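Side-chain contact in carboxysome shell vertex protein CcmL (Synechocystis sp., PDB 2QW7), which probably forms the pentameric vertices of the carboxysome shell, the polyhedral compartment in which RuBisCO is sequestered: residues A[52-57]-A[90-95]. Residues are numbered along the deposited sequence; the frame is centred on the assembly and turned at random.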
ATOM      1  N   ASN A  52     -25.680   0.424  -5.166  1.00 23.43           N
ATOM      2  CA  ASN A  52     -25.990   1.141  -3.924  1.00 25.85           C
ATOM      3  C   ASN A  52     -25.890   0.394  -2.608  1.00 28.03           C
ATOM      4  O   ASN A  52     -25.986   1.041  -1.555  1.00 28.80           O
ATOM      5  CB  ASN A  52     -27.347   1.818  -4.086  1.00 25.81           C
ATOM      6  CG  ASN A  52     -27.308   2.830  -5.167  1.00 23.16           C
ATOM      7  OD1 ASN A  52     -26.253   3.451  -5.416  1.00 22.06           O
ATOM      8  ND2 ASN A  52     -28.421   2.995  -5.849  1.00 22.10           N
ATOM      9  N   GLU A  53     -25.631  -0.926  -2.688  1.00 26.80           N
ATOM     10  CA  GLU A  53     -25.412  -1.739  -1.506  1.00 23.98           C
ATOM     11  C   GLU A  53     -24.048  -1.351  -0.905  1.00 24.09           C
ATOM     12  O   GLU A  53     -23.112  -0.972  -1.616  1.00 24.19           O
ATOM     13  CB  GLU A  53     -25.513  -3.249  -1.835  1.00 28.59           C
ATOM     14  CG  GLU A  53     -26.970  -3.917  -1.988  1.00 23.72           C
ATOM     15  CD  GLU A  53     -26.924  -5.507  -1.825  1.00 27.91           C
ATOM     16  OE1 GLU A  53     -26.109  -6.168  -2.511  1.00 21.06           O
ATOM     17  OE2 GLU A  53     -27.718  -6.118  -1.045  1.00 23.83           O
ATOM     18  N   TRP A  54     -23.965  -1.387   0.418  1.00 26.69           N
ATOM     19  CA  TRP A  54     -22.734  -1.157   1.180  1.00 22.61           C
ATOM     20  C   TRP A  54     -22.036  -2.487   1.299  1.00 24.38           C
ATOM     21  O   TRP A  54     -22.653  -3.510   1.639  1.00 23.15           O
ATOM     22  CB  TRP A  54     -22.989  -0.653   2.587  1.00 24.23           C
ATOM     23  CG  TRP A  54     -23.345   0.758   2.679  1.00 25.12           C
ATOM     24  CD1 TRP A  54     -24.059   1.496   1.777  1.00 26.81           C
ATOM     25  CD2 TRP A  54     -23.034   1.639   3.761  1.00 27.74           C
ATOM     26  NE1 TRP A  54     -24.192   2.812   2.228  1.00 24.75           N
ATOM     27  CE2 TRP A  54     -23.564   2.916   3.440  1.00 26.13           C
ATOM     28  CE3 TRP A  54     -22.343   1.484   4.960  1.00 28.87           C
ATOM     29  CZ2 TRP A  54     -23.448   4.007   4.294  1.00 26.34           C
ATOM     30  CZ3 TRP A  54     -22.219   2.575   5.797  1.00 26.00           C
ATOM     31  CH2 TRP A  54     -22.770   3.815   5.460  1.00 27.24           C
ATOM     32  N   VAL A  55     -20.717  -2.456   1.087  1.00 25.91           N
ATOM     33  CA  VAL A  55     -19.936  -3.671   0.984  1.00 23.18           C
ATOM     34  C   VAL A  55     -18.570  -3.576   1.658  1.00 26.60           C
ATOM     35  O   VAL A  55     -18.060  -2.494   1.967  1.00 23.27           O
ATOM     36  CB  VAL A  55     -19.827  -4.005  -0.555  1.00 23.46           C
ATOM     37  CG1 VAL A  55     -21.215  -3.834  -1.261  1.00 17.12           C
ATOM     38  CG2 VAL A  55     -18.843  -3.125  -1.253  1.00 20.72           C
ATOM     39  N   LEU A  56     -17.984  -4.758   1.880  1.00 27.64           N
ATOM     40  CA  LEU A  56     -16.623  -4.891   2.430  1.00 26.74           C
ATOM     41  C   LEU A  56     -15.658  -5.176   1.323  1.00 27.61           C
ATOM     42  O   LEU A  56     -15.802  -6.216   0.663  1.00 28.26           O
ATOM     43  CB  LEU A  56     -16.485  -6.059   3.385  1.00 28.26           C
ATOM     44  CG  LEU A  56     -17.322  -5.719   4.602  1.00 34.15           C
ATOM     45  CD1 LEU A  56     -16.978  -6.874   5.537  1.00 29.06           C
ATOM     46  CD2 LEU A  56     -17.145  -4.204   5.143  1.00 22.30           C
ATOM     47  N   VAL A  57     -14.627  -4.315   1.233  1.00 27.89           N
ATOM     48  CA  VAL A  57     -13.593  -4.373   0.189  1.00 27.35           C
ATOM     49  C   VAL A  57     -12.255  -4.798   0.774  1.00 26.64           C
ATOM     50  O   VAL A  57     -11.698  -4.107   1.605  1.00 28.31           O
ATOM     51  CB  VAL A  57     -13.355  -2.920  -0.435  1.00 30.48           C
ATOM     52  CG1 VAL A  57     -12.304  -3.000  -1.519  1.00 25.42           C
ATOM     53  CG2 VAL A  57     -14.721  -2.181  -0.947  1.00 24.54           C
ATOM     54  N   GLY A  90     -24.887   4.693  18.189  1.00 50.77           N
ATOM     55  CA  GLY A  90     -25.893   3.711  17.793  1.00 48.81           C
ATOM     56  C   GLY A  90     -25.579   3.170  16.406  1.00 48.62           C
ATOM     57  O   GLY A  90     -24.416   3.096  16.006  1.00 49.14           O
ATOM     58  N   SER A  91     -26.607   2.808  15.644  1.00 48.47           N
ATOM     59  CA  SER A  91     -26.368   2.280  14.291  1.00 46.86           C
ATOM     60  C   SER A  91     -26.032   3.415  13.315  1.00 47.28           C
ATOM     61  O   SER A  91     -26.719   4.451  13.253  1.00 48.34           O
ATOM     62  CB  SER A  91     -27.507   1.423  13.747  1.00 46.05           C
ATOM     63  OG  SER A  91     -27.537   0.141  14.354  1.00 43.71           O
ATOM     64  N   LEU A  92     -24.931   3.237  12.595  1.00 45.61           N
ATOM     65  CA  LEU A  92     -24.523   4.223  11.578  1.00 44.74           C
ATOM     66  C   LEU A  92     -25.128   3.802  10.236  1.00 44.18           C
ATOM     67  O   LEU A  92     -25.394   4.608   9.349  1.00 43.53           O
ATOM     68  CB  LEU A  92     -23.003   4.409  11.564  1.00 43.88           C
ATOM     69  CG  LEU A  92     -22.247   5.217  10.513  1.00 42.54           C
ATOM     70  CD1 LEU A  92     -22.040   4.367   9.278  1.00 41.68           C
ATOM     71  CD2 LEU A  92     -22.902   6.577  10.207  1.00 46.94           C
ATOM     72  N   TYR A  93     -25.392   2.507  10.138  1.00 41.93           N
ATOM     73  CA  TYR A  93     -25.980   1.937   8.959  1.00 40.79           C
ATOM     74  C   TYR A  93     -26.738   0.665   9.272  1.00 42.34           C
ATOM     75  O   TYR A  93     -26.276  -0.159  10.053  1.00 42.29           O
ATOM     76  CB  TYR A  93     -24.876   1.603   7.970  1.00 32.87           C
ATOM     77  CG  TYR A  93     -25.411   1.062   6.696  1.00 31.68           C
ATOM     78  CD1 TYR A  93     -25.266  -0.318   6.355  1.00 29.80           C
ATOM     79  CD2 TYR A  93     -26.122   1.914   5.852  1.00 27.80           C
ATOM     80  CE1 TYR A  93     -25.786  -0.793   5.163  1.00 29.75           C
ATOM     81  CE2 TYR A  93     -26.655   1.464   4.682  1.00 31.49           C
ATOM     82  CZ  TYR A  93     -26.495   0.126   4.329  1.00 33.34           C
ATOM     83  OH  TYR A  93     -27.069  -0.200   3.116  1.00 34.81           O
ATOM     84  N   ASN A  94     -27.915   0.549   8.655  1.00 44.07           N
ATOM     85  CA  ASN A  94     -28.784  -0.609   8.763  1.00 45.18           C
ATOM     86  C   ASN A  94     -29.326  -0.781   7.359  1.00 45.65           C
ATOM     87  O   ASN A  94     -30.024   0.141   6.897  1.00 46.49           O
ATOM     88  CB  ASN A  94     -30.039  -0.347   9.623  1.00 46.27           C
ATOM     89  CG  ASN A  94     -29.827   0.601  10.794  1.00 45.05           C
ATOM     90  OD1 ASN A  94     -30.541   0.487  11.773  1.00 51.13           O
ATOM     91  ND2 ASN A  94     -28.917   1.555  10.689  1.00 48.07           N
ATOM     92  N   LYS A  95     -29.084  -1.931   6.714  1.00 45.25           N
ATOM     93  CA  LYS A  95     -29.550  -2.107   5.321  1.00 46.70           C
ATOM     94  C   LYS A  95     -31.075  -2.119   5.178  1.00 49.27           C
ATOM     95  O   LYS A  95     -31.597  -1.769   4.119  1.00 51.39           O
ATOM     96  CB  LYS A  95     -28.903  -3.289   4.593  1.00 42.42           C
ATOM     97  CG  LYS A  95     -29.300  -4.641   5.053  1.00 40.96           C
ATOM     98  CD  LYS A  95     -28.735  -5.634   4.083  1.00 38.99           C
ATOM     99  CE  LYS A  95     -28.788  -6.992   4.651  1.00 34.57           C
ATOM    100  NZ  LYS A  95     -30.164  -7.484   4.767  1.00 35.63           N
TER
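The phenol ring of Tyr93 lies flat against the indole of Trp54 in an offset stack, its centroid 3.8 Å from that of the five-membered ring and the two planes only 2° apart. The side chains run in opposite directions, so each ring reaches back toward the root of the other: Tyr93 CB comes within 3.6 Å of Trp54 CZ3 on the benzo ring, while Tyr93 CE1 lies 3.8 Å from Trp54 CB. With CG anti to the backbone N (chi1 -178°), the Tyr93 ring extends from the strand toward the indole. Leu92 approaches differently, crossing the indole at about a right angle; its CD1 meets the ring edge, 3.9 Å from Trp54 CZ3. Neighbouring residues thus supply a face contact and an edge contact to one indole; the two lie at a classic beta bulge, where both face a single residue of strand 76-86. On the opposite face of the phenol, toward its rim, sits the backbone N of Lys95. Trp54 also packs on Leu30, linking the stack to strand 24-30 in the curled mixed sheet of this EutN/CcmL-family subunit (OB clan). No hydrogen bond joins the two segments, so the contact probably rests on dispersion and the hydrophobic effect, adding a side-chain link to strand 54-59 beyond the backbone pairing of strand 91-94 with strand 76-86.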